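Local coordinates for malonyl-CoA-[acyl-carrier-protein] transacylase (Coxiella burnetii, PDB 3TQE) that probably transfers the malonyl group from malonyl-CoA to holo-acyl carrier protein, supplying the chain-extending unit for fatty acid synthesis, at residues H95-G98 against E99-A102; V232-N235 against V236-V239; A108-F111 against E112-V115; L117-K120 against R121-M125. One frame throughout, in Å; residues are numbered along the deposited sequence.

Contact 1: H95-G98 against E99-A102. With GLY (glycine), chain B.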
ATOM      1  N   HIS A  95       1.284  -1.935   1.552  1.00 12.92           N
ATOM      2  CA  HIS A  95       2.177  -0.967   0.960  1.00 14.68           C
ATOM      3  C   HIS A  95       1.504   0.398   1.032  1.00 14.99           C
ATOM      4  O   HIS A  95       0.524   0.649   0.354  1.00 15.10           O
ATOM      5  CB  HIS A  95       2.521  -1.421  -0.442  1.00 14.99           C
ATOM      6  CG  HIS A  95       3.642  -0.668  -1.081  1.00 16.64           C
ATOM      7  ND1 HIS A  95       3.563   0.672  -1.402  1.00 18.95           N
ATOM      8  CD2 HIS A  95       4.856  -1.090  -1.491  1.00 17.73           C
ATOM      9  CE1 HIS A  95       4.701   1.046  -1.972  1.00 19.88           C
ATOM     10  NE2 HIS A  95       5.504  -0.006  -2.035  1.00 18.33           N
ATOM     11  N   SER A  96       2.042   1.260   1.904  1.00 15.73           N
ATOM     12  CA  SER A  96       1.535   2.637   2.150  1.00 15.68           C
ATOM     13  C   SER A  96       0.063   2.675   2.595  1.00 15.14           C
ATOM     14  O   SER A  96      -0.253   2.349   3.715  1.00 15.75           O
ATOM     15  CB  SER A  96       1.870   3.547   0.965  1.00 17.45           C
ATOM     16  OG  SER A  96       1.583   4.910   1.290  1.00 19.98           O
ATOM     17  N   LEU A  97      -0.850   3.039   1.719  1.00 14.16           N
ATOM     18  CA  LEU A  97      -2.235   2.965   2.036  1.00 13.12           C
ATOM     19  C   LEU A  97      -2.610   1.557   2.485  1.00 12.68           C
ATOM     20  O   LEU A  97      -3.466   1.375   3.359  1.00 12.40           O
ATOM     21  CB  LEU A  97      -3.047   3.350   0.816  1.00 13.92           C
ATOM     22  CG  LEU A  97      -4.543   3.232   0.871  1.00 15.57           C
ATOM     23  CD1 LEU A  97      -5.132   4.038   2.054  1.00 15.57           C
ATOM     24  CD2 LEU A  97      -4.987   3.629  -0.494  1.00 23.61           C
ATOM     25  N   GLY A  98      -1.969   0.550   1.915  1.00 12.02           N
ATOM     26  CA  GLY A  98      -2.277  -0.807   2.260  1.00 12.24           C
ATOM     27  C   GLY A  98      -2.084  -1.123   3.716  1.00 11.71           C
ATOM     28  O   GLY A  98      -2.675  -2.046   4.239  1.00 11.79           O
ATOM     29  N   GLU A  99      -1.240  -0.364   4.391  1.00 12.29           N
ATOM     30  CA  GLU A  99      -1.031  -0.604   5.794  1.00 11.42           C
ATOM     31  C   GLU A  99      -2.314  -0.381   6.597  1.00 11.60           C
ATOM     32  O   GLU A  99      -2.558  -1.073   7.575  1.00 12.35           O
ATOM     33  CB  GLU A  99       0.101   0.308   6.253  1.00 13.66           C
ATOM     34  CG  GLU A  99       0.504   0.128   7.678  1.00 15.78           C
ATOM     35  CD  GLU A  99       1.964   0.560   7.871  1.00 19.68           C
ATOM     36  OE1 GLU A  99       2.840   0.082   7.090  1.00 18.87           O
ATOM     37  OE2 GLU A  99       2.215   1.358   8.806  1.00 21.40           O
ATOM     38  N   TYR A 100      -3.163   0.540   6.138  1.00 12.24           N
ATOM     39  CA  TYR A 100      -4.436   0.757   6.801  1.00 11.81           C
ATOM     40  C   TYR A 100      -5.333  -0.420   6.601  1.00 11.70           C
ATOM     41  O   TYR A 100      -6.098  -0.765   7.499  1.00 12.06           O
ATOM     42  CB  TYR A 100      -5.125   2.015   6.301  1.00 11.77           C
ATOM     43  CG  TYR A 100      -4.389   3.259   6.740  1.00 12.55           C
ATOM     44  CD1 TYR A 100      -4.795   3.939   7.862  1.00 14.23           C
ATOM     45  CD2 TYR A 100      -3.260   3.723   6.062  1.00 12.63           C
ATOM     46  CE1 TYR A 100      -4.122   5.058   8.299  1.00 15.16           C
ATOM     47  CE2 TYR A 100      -2.543   4.838   6.521  1.00 14.21           C
ATOM     48  CZ  TYR A 100      -3.016   5.518   7.618  1.00 13.36           C
ATOM     49  OH  TYR A 100      -2.331   6.609   8.073  1.00 17.70           O
ATOM     50  N   ALA A 101      -5.316  -0.994   5.401  1.00 11.05           N
ATOM     51  CA  ALA A 101      -6.105  -2.174   5.181  1.00 11.18           C
ATOM     52  C   ALA A 101      -5.646  -3.296   6.077  1.00 11.24           C
ATOM     53  O   ALA A 101      -6.466  -3.992   6.654  1.00 11.68           O
ATOM     54  CB  ALA A 101      -6.042  -2.605   3.714  1.00 11.97           C
ATOM     55  N   ALA A 102      -4.341  -3.462   6.220  1.00 10.87           N
ATOM     56  CA  ALA A 102      -3.797  -4.516   7.089  1.00 10.54           C
ATOM     57  C   ALA A 102      -4.290  -4.295   8.514  1.00 11.55           C
ATOM     58  O   ALA A 102      -4.710  -5.218   9.197  1.00 12.06           O
ATOM     59  CB  ALA A 102      -2.302  -4.517   7.022  1.00 12.03           C
TER
HETATM   60  N   GLY B 314       2.709   6.099  -2.311  1.00 46.42           N
HETATM   61  CA  GLY B 314       1.217   6.037  -2.181  1.00 45.67           C
HETATM   62  C   GLY B 314       0.717   6.584  -0.856  1.00 45.14           C
HETATM   63  O   GLY B 314      -0.390   6.283  -0.365  1.00 43.80           O
HETATM   64  OXT GLY B 314       1.433   7.340  -0.223  1.00 44.96           O

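Contact 2: V232-N235 against V236-V239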
ATOM      1  N   VAL A 232       1.124  -6.980  12.071  1.00 12.71           N
ATOM      2  CA  VAL A 232       1.197  -6.132  10.902  1.00 13.04           C
ATOM      3  C   VAL A 232       2.572  -5.489  10.896  1.00 12.84           C
ATOM      4  O   VAL A 232       2.933  -4.787  11.847  1.00 13.86           O
ATOM      5  CB  VAL A 232       0.117  -5.056  10.933  1.00 12.84           C
ATOM      6  CG1 VAL A 232       0.353  -4.081   9.797  1.00 15.43           C
ATOM      7  CG2 VAL A 232      -1.270  -5.692  10.883  1.00 14.27           C
ATOM      8  N   ILE A 233       3.362  -5.764   9.874  1.00 13.20           N
ATOM      9  CA  ILE A 233       4.700  -5.223   9.781  1.00 13.07           C
ATOM     10  C   ILE A 233       4.608  -3.852   9.146  1.00 13.00           C
ATOM     11  O   ILE A 233       4.247  -3.723   7.985  1.00 13.80           O
ATOM     12  CB  ILE A 233       5.614  -6.122   8.938  1.00 14.23           C
ATOM     13  CG1 ILE A 233       5.645  -7.540   9.461  1.00 17.04           C
ATOM     14  CG2 ILE A 233       7.027  -5.521   8.845  1.00 15.53           C
ATOM     15  CD1 ILE A 233       5.963  -7.660  10.845  1.00 21.43           C
ATOM     16  N   HIS A 234       4.971  -2.825   9.899  1.00 12.63           N
ATOM     17  CA  HIS A 234       4.872  -1.454   9.411  1.00 12.45           C
ATOM     18  C   HIS A 234       5.969  -1.080   8.441  1.00 13.36           C
ATOM     19  O   HIS A 234       7.108  -1.483   8.567  1.00 13.91           O
ATOM     20  CB  HIS A 234       4.898  -0.505  10.588  1.00 12.80           C
ATOM     21  CG  HIS A 234       3.672  -0.575  11.414  1.00 13.89           C
ATOM     22  ND1 HIS A 234       2.555   0.184  11.137  1.00 17.61           N
ATOM     23  CD2 HIS A 234       3.349  -1.363  12.468  1.00 18.55           C
ATOM     24  CE1 HIS A 234       1.606  -0.112  12.015  1.00 19.53           C
ATOM     25  NE2 HIS A 234       2.064  -1.045  12.833  1.00 19.16           N
ATOM     26  N   ASN A 235       5.586  -0.241   7.505  1.00 13.63           N
ATOM     27  CA  ASN A 235       6.460   0.214   6.442  1.00 14.10           C
ATOM     28  C   ASN A 235       7.647   0.986   6.928  1.00 14.66           C
ATOM     29  O   ASN A 235       8.695   0.969   6.284  1.00 15.10           O
ATOM     30  CB  ASN A 235       5.700   1.157   5.517  1.00 15.13           C
ATOM     31  CG  ASN A 235       4.669   0.476   4.658  1.00 14.88           C
ATOM     32  OD1 ASN A 235       4.610  -0.771   4.484  1.00 17.30           O
ATOM     33  ND2 ASN A 235       3.865   1.311   4.056  1.00 11.49           N
ATOM     34  N   VAL A 236       7.450   1.760   7.978  1.00 14.94           N
ATOM     35  CA  VAL A 236       8.448   2.749   8.327  1.00 15.73           C
ATOM     36  C   VAL A 236       9.599   2.130   9.046  1.00 16.12           C
ATOM     37  O   VAL A 236      10.741   2.579   8.876  1.00 17.87           O
ATOM     38  CB  VAL A 236       7.816   3.898   9.133  1.00 16.81           C
ATOM     39  CG1 VAL A 236       7.342   3.437  10.469  1.00 17.44           C
ATOM     40  CG2 VAL A 236       8.750   5.056   9.244  1.00 20.64           C
ATOM     41  N   ASP A 237       9.326   1.078   9.815  1.00 16.13           N
ATOM     42  CA  ASP A 237      10.335   0.468  10.665  1.00 16.76           C
ATOM     43  C   ASP A 237      10.495  -1.035  10.554  1.00 15.85           C
ATOM     44  O   ASP A 237      11.349  -1.640  11.221  1.00 16.74           O
ATOM     45  CB  ASP A 237      10.096   0.890  12.113  1.00 18.05           C
ATOM     46  CG  ASP A 237       8.727   0.579  12.606  1.00 19.90           C
ATOM     47  OD1 ASP A 237       7.975  -0.121  11.906  1.00 21.53           O
ATOM     48  OD2 ASP A 237       8.363   1.108  13.688  1.00 25.13           O
ATOM     49  N   VAL A 238       9.668  -1.663   9.729  1.00 14.35           N
ATOM     50  CA  VAL A 238       9.770  -3.071   9.461  1.00 15.02           C
ATOM     51  C   VAL A 238       9.609  -3.916  10.728  1.00 14.95           C
ATOM     52  O   VAL A 238      10.255  -4.936  10.908  1.00 16.29           O
ATOM     53  CB  VAL A 238      11.067  -3.436   8.717  1.00 14.14           C
ATOM     54  CG1 VAL A 238      10.915  -4.766   7.999  1.00 17.55           C
ATOM     55  CG2 VAL A 238      11.464  -2.345   7.698  1.00 17.89           C
ATOM     56  N   VAL A 239       8.713  -3.495  11.583  1.00 15.15           N
ATOM     57  CA  VAL A 239       8.322  -4.289  12.735  1.00 15.89           C
ATOM     58  C   VAL A 239       6.854  -4.138  13.017  1.00 14.97           C
ATOM     59  O   VAL A 239       6.205  -3.215  12.550  1.00 13.65           O
ATOM     60  CB  VAL A 239       9.114  -3.950  13.985  1.00 17.41           C
ATOM     61  CG1 VAL A 239      10.596  -4.197  13.774  1.00 20.02           C
ATOM     62  CG2 VAL A 239       8.859  -2.568  14.358  1.00 17.94           C
TER

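Contact 3: A108-F111 against E112-V115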
ATOM      1  N   ALA A 108      -7.287  -3.873  14.311  1.00 15.98           N
ATOM      2  CA  ALA A 108      -6.772  -2.743  15.063  1.00 15.35           C
ATOM      3  C   ALA A 108      -7.627  -1.503  14.858  1.00 15.96           C
ATOM      4  O   ALA A 108      -7.760  -0.692  15.746  1.00 17.44           O
ATOM      5  CB  ALA A 108      -5.348  -2.449  14.668  1.00 17.39           C
ATOM      6  N   LEU A 109      -8.186  -1.343  13.660  1.00 15.24           N
ATOM      7  CA  LEU A 109      -8.966  -0.158  13.272  1.00 16.08           C
ATOM      8  C   LEU A 109     -10.323  -0.595  12.775  1.00 15.65           C
ATOM      9  O   LEU A 109     -10.430  -1.581  12.034  1.00 16.20           O
ATOM     10  CB  LEU A 109      -8.337   0.613  12.103  1.00 16.66           C
ATOM     11  CG  LEU A 109      -6.961   1.205  12.233  1.00 19.14           C
ATOM     12  CD1 LEU A 109      -6.562   1.866  10.912  1.00 19.49           C
ATOM     13  CD2 LEU A 109      -6.947   2.197  13.406  1.00 23.48           C
ATOM     14  N   LYS A 110     -11.350   0.142  13.164  1.00 15.11           N
ATOM     15  CA  LYS A 110     -12.693  -0.090  12.671  0.50 15.56           C
ATOM     16  C   LYS A 110     -12.740   0.334  11.215  1.00 14.60           C
ATOM     17  O   LYS A 110     -12.273   1.411  10.872  1.00 15.07           O
ATOM     18  CB  LYS A 110     -13.717   0.725  13.465  0.50 16.31           C
ATOM     19  CG  LYS A 110     -15.144   0.461  13.036  0.50 18.44           C
ATOM     20  CD  LYS A 110     -16.176   1.101  13.951  0.50 22.71           C
ATOM     21  CE  LYS A 110     -17.565   0.808  13.426  0.50 24.55           C
ATOM     22  NZ  LYS A 110     -18.583   0.731  14.504  0.50 27.15           N
ATOM     23  N   PHE A 111     -13.305  -0.506  10.362  1.00 13.65           N
ATOM     24  CA  PHE A 111     -13.325  -0.229   8.933  1.00 13.15           C
ATOM     25  C   PHE A 111     -13.858   1.157   8.590  1.00 13.23           C
ATOM     26  O   PHE A 111     -13.213   1.891   7.866  1.00 13.15           O
ATOM     27  CB  PHE A 111     -14.114  -1.318   8.203  1.00 12.60           C
ATOM     28  CG  PHE A 111     -14.294  -1.065   6.766  1.00 12.03           C
ATOM     29  CD1 PHE A 111     -13.210  -0.840   5.968  1.00 13.71           C
ATOM     30  CD2 PHE A 111     -15.533  -1.040   6.201  1.00 13.63           C
ATOM     31  CE1 PHE A 111     -13.351  -0.602   4.656  1.00 13.77           C
ATOM     32  CE2 PHE A 111     -15.676  -0.798   4.850  1.00 13.99           C
ATOM     33  CZ  PHE A 111     -14.586  -0.572   4.094  1.00 13.79           C
ATOM     34  N   GLU A 112     -15.047   1.512   9.065  1.00 15.07           N
ATOM     35  CA  GLU A 112     -15.668   2.764   8.615  1.00 16.76           C
ATOM     36  C   GLU A 112     -14.869   3.965   9.143  1.00 16.28           C
ATOM     37  O   GLU A 112     -14.741   4.976   8.467  1.00 16.62           O
ATOM     38  CB  GLU A 112     -17.122   2.818   9.054  1.00 19.37           C
ATOM     39  CG  GLU A 112     -17.983   1.775   8.337  1.00 24.54           C
ATOM     40  CD  GLU A 112     -18.862   0.929   9.271  1.00 34.25           C
ATOM     41  OE1 GLU A 112     -19.228   1.421  10.371  1.00 41.41           O
ATOM     42  OE2 GLU A 112     -19.170  -0.250   8.926  1.00 37.87           O
ATOM     43  N   GLU A 113     -14.245   3.809  10.301  1.00 15.65           N
ATOM     44  CA  GLU A 113     -13.358   4.854  10.803  1.00 15.77           C
ATOM     45  C   GLU A 113     -12.127   4.977   9.922  1.00 14.07           C
ATOM     46  O   GLU A 113     -11.674   6.075   9.592  1.00 14.77           O
ATOM     47  CB  GLU A 113     -13.009   4.600  12.259  1.00 17.67           C
ATOM     48  CG  GLU A 113     -14.270   4.678  13.112  1.00 21.94           C
ATOM     49  CD  GLU A 113     -14.099   4.443  14.582  1.00 29.93           C
ATOM     50  OE1 GLU A 113     -12.959   4.214  15.048  1.00 33.81           O
ATOM     51  OE2 GLU A 113     -15.161   4.486  15.277  1.00 36.26           O
ATOM     52  N   ALA A 114     -11.599   3.841   9.509  1.00 12.84           N
ATOM     53  CA  ALA A 114     -10.446   3.839   8.629  1.00 12.62           C
ATOM     54  C   ALA A 114     -10.771   4.453   7.274  1.00 11.64           C
ATOM     55  O   ALA A 114      -9.928   5.119   6.690  1.00 11.42           O
ATOM     56  CB  ALA A 114      -9.859   2.428   8.498  1.00 13.39           C
ATOM     57  N   VAL A 115     -11.962   4.204   6.758  1.00 11.25           N
ATOM     58  CA  VAL A 115     -12.368   4.802   5.493  1.00 11.95           C
ATOM     59  C   VAL A 115     -12.310   6.313   5.588  1.00 12.34           C
ATOM     60  O   VAL A 115     -11.769   6.995   4.704  1.00 12.24           O
ATOM     61  CB  VAL A 115     -13.768   4.320   5.078  1.00 12.26           C
ATOM     62  CG1 VAL A 115     -14.341   5.157   3.922  1.00 14.85           C
ATOM     63  CG2 VAL A 115     -13.712   2.873   4.732  1.00 14.48           C
TER
HETATM   64  O   HOH W   1     -10.958   2.388  14.812  1.00 30.05           O

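Contact 4: L117-K120 against R121-M125. With GLY (glycine), chain B.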
ATOM      1  N   LEU A 117     -10.640   8.064   7.708  1.00 12.62           N
ATOM      2  CA  LEU A 117      -9.293   8.477   7.983  1.00 12.20           C
ATOM      3  C   LEU A 117      -8.455   8.514   6.690  1.00 11.59           C
ATOM      4  O   LEU A 117      -7.650   9.416   6.492  1.00 12.25           O
ATOM      5  CB  LEU A 117      -8.653   7.525   8.974  1.00 13.05           C
ATOM      6  CG  LEU A 117      -7.255   7.868   9.416  1.00 15.05           C
ATOM      7  CD1 LEU A 117      -7.212   9.210  10.136  1.00 16.54           C
ATOM      8  CD2 LEU A 117      -6.736   6.738  10.271  1.00 16.71           C
ATOM      9  N   VAL A 118      -8.603   7.514   5.832  1.00 10.59           N
ATOM     10  CA  VAL A 118      -7.782   7.510   4.634  1.00 10.67           C
ATOM     11  C   VAL A 118      -8.279   8.503   3.605  1.00 10.59           C
ATOM     12  O   VAL A 118      -7.492   8.967   2.803  1.00 11.12           O
ATOM     13  CB  VAL A 118      -7.552   6.113   4.034  1.00 10.71           C
ATOM     14  CG1 VAL A 118      -6.887   5.184   5.047  1.00 12.08           C
ATOM     15  CG2 VAL A 118      -8.813   5.521   3.438  1.00 11.65           C
ATOM     16  N   GLU A 119      -9.571   8.846   3.639  1.00 11.03           N
ATOM     17  CA  GLU A 119     -10.019   9.950   2.838  1.00 11.38           C
ATOM     18  C   GLU A 119      -9.296  11.213   3.257  1.00 11.59           C
ATOM     19  O   GLU A 119      -8.814  11.956   2.412  1.00 11.68           O
ATOM     20  CB  GLU A 119     -11.512  10.136   2.955  1.00 12.05           C
ATOM     21  CG  GLU A 119     -11.979  11.311   2.120  1.00 13.80           C
ATOM     22  CD  GLU A 119     -13.434  11.584   2.218  1.00 18.14           C
ATOM     23  OE1 GLU A 119     -13.944  11.653   3.358  1.00 22.42           O
ATOM     24  OE2 GLU A 119     -14.059  11.747   1.139  1.00 22.06           O
ATOM     25  N   LYS A 120      -9.191  11.430   4.564  1.00 12.27           N
ATOM     26  CA  LYS A 120      -8.467  12.589   5.055  0.50 12.93           C
ATOM     27  C   LYS A 120      -6.998  12.507   4.698  1.00 12.54           C
ATOM     28  O   LYS A 120      -6.385  13.495   4.284  1.00 13.14           O
ATOM     29  CB  LYS A 120      -8.627  12.748   6.556  0.50 13.67           C
ATOM     30  CG  LYS A 120      -9.974  13.305   6.977  0.50 17.51           C
ATOM     31  CD  LYS A 120     -10.154  13.103   8.463  0.50 21.17           C
ATOM     32  CE  LYS A 120     -11.488  13.630   8.948  0.50 24.39           C
ATOM     33  NZ  LYS A 120     -11.670  13.319  10.405  0.50 27.03           N
ATOM     34  N   ARG A 121      -6.431  11.328   4.828  1.00 11.37           N
ATOM     35  CA  ARG A 121      -5.036  11.141   4.464  1.00 11.08           C
ATOM     36  C   ARG A 121      -4.808  11.577   3.026  1.00 11.71           C
ATOM     37  O   ARG A 121      -3.857  12.294   2.725  1.00 12.70           O
ATOM     38  CB  ARG A 121      -4.617   9.696   4.679  1.00 11.59           C
ATOM     39  CG  ARG A 121      -3.184   9.368   4.343  1.00 12.24           C
ATOM     40  CD  ARG A 121      -2.968   7.921   4.636  1.00 12.92           C
ATOM     41  NE  ARG A 121      -1.587   7.462   4.475  1.00 12.97           N
ATOM     42  CZ  ARG A 121      -1.061   6.985   3.352  1.00 15.71           C
ATOM     43  NH1 ARG A 121      -1.769   6.929   2.232  1.00 14.80           N
ATOM     44  NH2 ARG A 121       0.207   6.574   3.347  1.00 18.49           N
ATOM     45  N   GLY A 122      -5.681  11.133   2.125  1.00 11.60           N
ATOM     46  CA  GLY A 122      -5.563  11.529   0.735  1.00 12.37           C
ATOM     47  C   GLY A 122      -5.723  13.012   0.562  1.00 13.04           C
ATOM     48  O   GLY A 122      -4.952  13.656  -0.169  1.00 14.14           O
ATOM     49  N   GLN A 123      -6.736  13.568   1.200  1.00 11.60           N
ATOM     50  CA  GLN A 123      -6.980  15.011   1.095  1.00 12.28           C
ATOM     51  C   GLN A 123      -5.778  15.792   1.580  1.00 12.49           C
ATOM     52  O   GLN A 123      -5.313  16.709   0.894  1.00 14.03           O
ATOM     53  CB  GLN A 123      -8.244  15.397   1.851  1.00 11.82           C
ATOM     54  CG  GLN A 123      -9.485  14.861   1.151  1.00 12.61           C
ATOM     55  CD  GLN A 123     -10.764  15.050   1.905  1.00 13.94           C
ATOM     56  OE1 GLN A 123     -10.754  15.226   3.106  1.00 16.63           O
ATOM     57  NE2 GLN A 123     -11.905  14.981   1.179  1.00 14.72           N
ATOM     58  N   TYR A 124      -5.250  15.431   2.731  1.00 12.66           N
ATOM     59  CA  TYR A 124      -4.152  16.203   3.283  1.00 12.56           C
ATOM     60  C   TYR A 124      -2.905  16.066   2.419  1.00 13.37           C
ATOM     61  O   TYR A 124      -2.162  17.014   2.224  1.00 14.01           O
ATOM     62  CB  TYR A 124      -3.836  15.768   4.698  1.00 12.61           C
ATOM     63  CG  TYR A 124      -4.940  15.892   5.685  1.00 13.43           C
ATOM     64  CD1 TYR A 124      -5.988  16.750   5.506  1.00 14.58           C
ATOM     65  CD2 TYR A 124      -4.917  15.152   6.832  1.00 14.56           C
ATOM     66  CE1 TYR A 124      -7.013  16.841   6.455  1.00 16.29           C
ATOM     67  CE2 TYR A 124      -5.903  15.264   7.775  1.00 15.07           C
ATOM     68  CZ  TYR A 124      -6.944  16.122   7.583  1.00 15.99           C
ATOM     69  OH  TYR A 124      -7.939  16.197   8.531  1.00 19.06           O
HETATM   70  N   MSE A 125      -2.636  14.854   1.952  1.00 13.21           N
HETATM   71  CA  MSE A 125      -1.452  14.641   1.127  0.50 13.69           C
HETATM   72  C   MSE A 125      -1.533  15.431  -0.166  1.00 14.58           C
HETATM   73  O   MSE A 125      -0.542  15.992  -0.604  1.00 15.81           O
HETATM   74  CB  MSE A 125      -1.268  13.161   0.832  0.50 14.04           C
HETATM   75  CG  MSE A 125      -0.847  12.387   2.060  0.50 15.41           C
HETATM   76 SE   MSE A 125      -0.682  10.497   1.746  0.50 17.56          SE
HETATM   77  CE  MSE A 125      -1.528  10.442   0.009  0.50 21.79           C
TER
HETATM   78  N   GLY B 314       2.709   6.099  -2.311  1.00 46.42           N
HETATM   79  CA  GLY B 314       1.217   6.037  -2.181  1.00 45.67           C
HETATM   80  C   GLY B 314       0.717   6.584  -0.856  1.00 45.14           C
HETATM   81  O   GLY B 314      -0.390   6.283  -0.365  1.00 43.80           O
HETATM   82  OXT GLY B 314       1.433   7.340  -0.223  1.00 44.96           O
HETATM   83  O   HOH W   2     -12.722  14.537   4.864  1.00 34.78           O
HETATM   84  O   HOH W   3     -10.531  16.148  10.581  1.00 49.42           O

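Contact 1: H95-G98 against E99-A102
The backbone oxygen S96 O is held by two donors: the amide E99 N, 3.0 Å away with an N-H...O angle of 151°, and the side-chain amide of Q254 on helix 244-254. One residue on, Y100 N bonds to L97 O at 2.9 Å. The first i to i+4 bond follows, from A102 N to G98 O at 3.0 Å, and with it the regular winding of helix 97-105 sets in. S96 itself stands at the strained turn between strand 91-94 and this helix, with a positive phi (58°), as expected of a GxSxG nucleophile elbow. That geometry presents its OG, which bonds H205 NE2 and R121 NH2, beside a bound glycine; S96 and H205 are the predicted active-site pair. G98, having no side chain, lets its CA pass 3.8 Å from H95 N. The Y100 ring turns its edge to L97 O, with CD2 3.6 Å from that oxygen, because chi1 of -69° sets CG anti to the carbonyl carbon. L97 CD1 makes a loose apolar contact with Y100 CD2 at 4.4 Å, from outside the ring plane.

Contact 2: V232-N235 against V236-V239
H234 and D237 are brought together by their first torsions. In H234, chi1 of -70° leaves CG anti to the carbonyl carbon, which turns the ring edge to V239 O, 3.4 Å from CD2. In D237, chi1 of 56° tucks CG between the backbone N and the carbonyl carbon, so that OD1 folds back over the turn to lie 3.4 Å from H234 CB. The same OD1 accepts a weak bond from V239 N at 3.5 Å. Between the backbones, H234 N donates to V239 O at 3.0 Å along an almost straight line (173°), and V238 N returns to H234 O at 2.8 Å in a more bent bond. N235 and V236 take right-handed helical values, D237 a more extended phi, and V238 a left-handed conformation. This is the succession of a four-residue hairpin loop, although neither arm is a regular strand. On the other side of the backbone from the imidazole, I233 CG2 lies against V238, 3.6 Å from its carbonyl C and 4.0 Å from CG1. The pair packs towards T264 on helix 261-270, while H234 rests on I247 and A250 of helix 244-254. The polar ends are committed outside the turn: D237 OD2 bonds H241 NE2, and the carboxylate of E99 receives both H234 ND1 and N235 N. Two acceptor oxygens facing an imidazole N-H and an amide would fix the rotation of the buried carboxylate, and the negative charge probably polarises the imidazole.

Contact 3: A108-F111 against E112-V115
K110 is the N-cap of helix 111-128: its backbone is still extended, whereas F111 and the residues after it have helical angles. Two i to i+4 bonds start the helix, A114 N to K110 O at 2.9 Å and V115 N to F111 O at 2.9 Å. On the buried side, V115 CG2 sits over one face of the F111 ring, 3.8 Å from its centroid and 26° off the normal, a CH-pi contact offset toward CE1 and CZ. The ring swings above the valine because CG of F111 is anti to the backbone N (chi1 175°). L109 CD1 meets A114 CB at 4.1 Å. On the outer side, in one of its two conformers, the extended K110 chain crosses the carboxylate of E113, CD lying 3.8 Å from OE2, K110 CE approaches E112 OE1 to 3.5 Å, and the ammonium stays beyond salt-bridge distance of both glutamates. K110 N donates to a water that lies 2.7 Å from E113 OE1 and may bridge the two. F111 packs on T72 and V75 of helix 63-83 and on T36 of helix 31-44, A114 on V104 of helix 97-105. The arrangement is that of a helix N-terminus: glutamates in the first turn, favourably placed for its dipole, and an N-cap amide perhaps linked through water to the side chain three residues on, a bond a capping box makes directly.

Contact 4: L117-K120 against R121-M125
Helix 111-128 carries R121, the arginine of the glycine pocket beside S96 and H205, and its middle turns are held by i to i+4 bonds such as R121 N to L117 O at 2.8 Å and Y124 N to K120 O at 2.7 Å. R121 is extended as far as NE, its CG anti to the backbone N (chi1 180°), which carries the guanidinium well away from the helix axis. There NH1 donates to the glycine oxygen O at 3.0 Å in a nearly straight bond (167°), the ligand oxygen lying at the edge of the guanidinium and in its plane. Q67 OE1 also holds NH1, and Q254 OE1 holds NH2, which fixes the group's rotation. In related malonyl transferases an arginine here binds the free carboxylate of the malonyl group, and the grip on the glycine carboxylate is consistent with that. One face of the Y124 ring lies over K120 O, 3.1 Å from CG, and, in one of two K120 conformers, CB sits over the ring, 4.2 Å from the centroid, a CH-pi contact; Y124 OH bonds D219. The E119 carboxylate and Q123 amide stack with planes 13° apart, E119 CG being 3.8 Å from Q123 NE2, while that amide nitrogen bonds Q64. Around the helix, L117 packs against L216 and I220 of helix 210-220, and V118 touches L97 and Y100 of helix 97-105 and L71 of helix 63-83.

How the contacts relate
Along the chain the order is contact 1, contact 3, contact 4, contact 2, all within the acyl transferase domain. Contact 1 opens helix 97-105, contact 3 begins helix 111-128 and contact 4 lies further along it; contact 2 is a turn between helices 210-220 and 244-254. Contact 1 is central: it touches each of the others, its centre lying about 11 Å from that of contact 2, 12 Å from contact 3 and 13 Å from contact 4. Contact 2 stays about 6 Å, at nearest atoms, from both contacts 3 and 4. The predicted nucleophile thus sits between helix 111-128, which supplies R121, and the turn 232-239, whose H234 and N235 bond E99, with contact 3 away from the site.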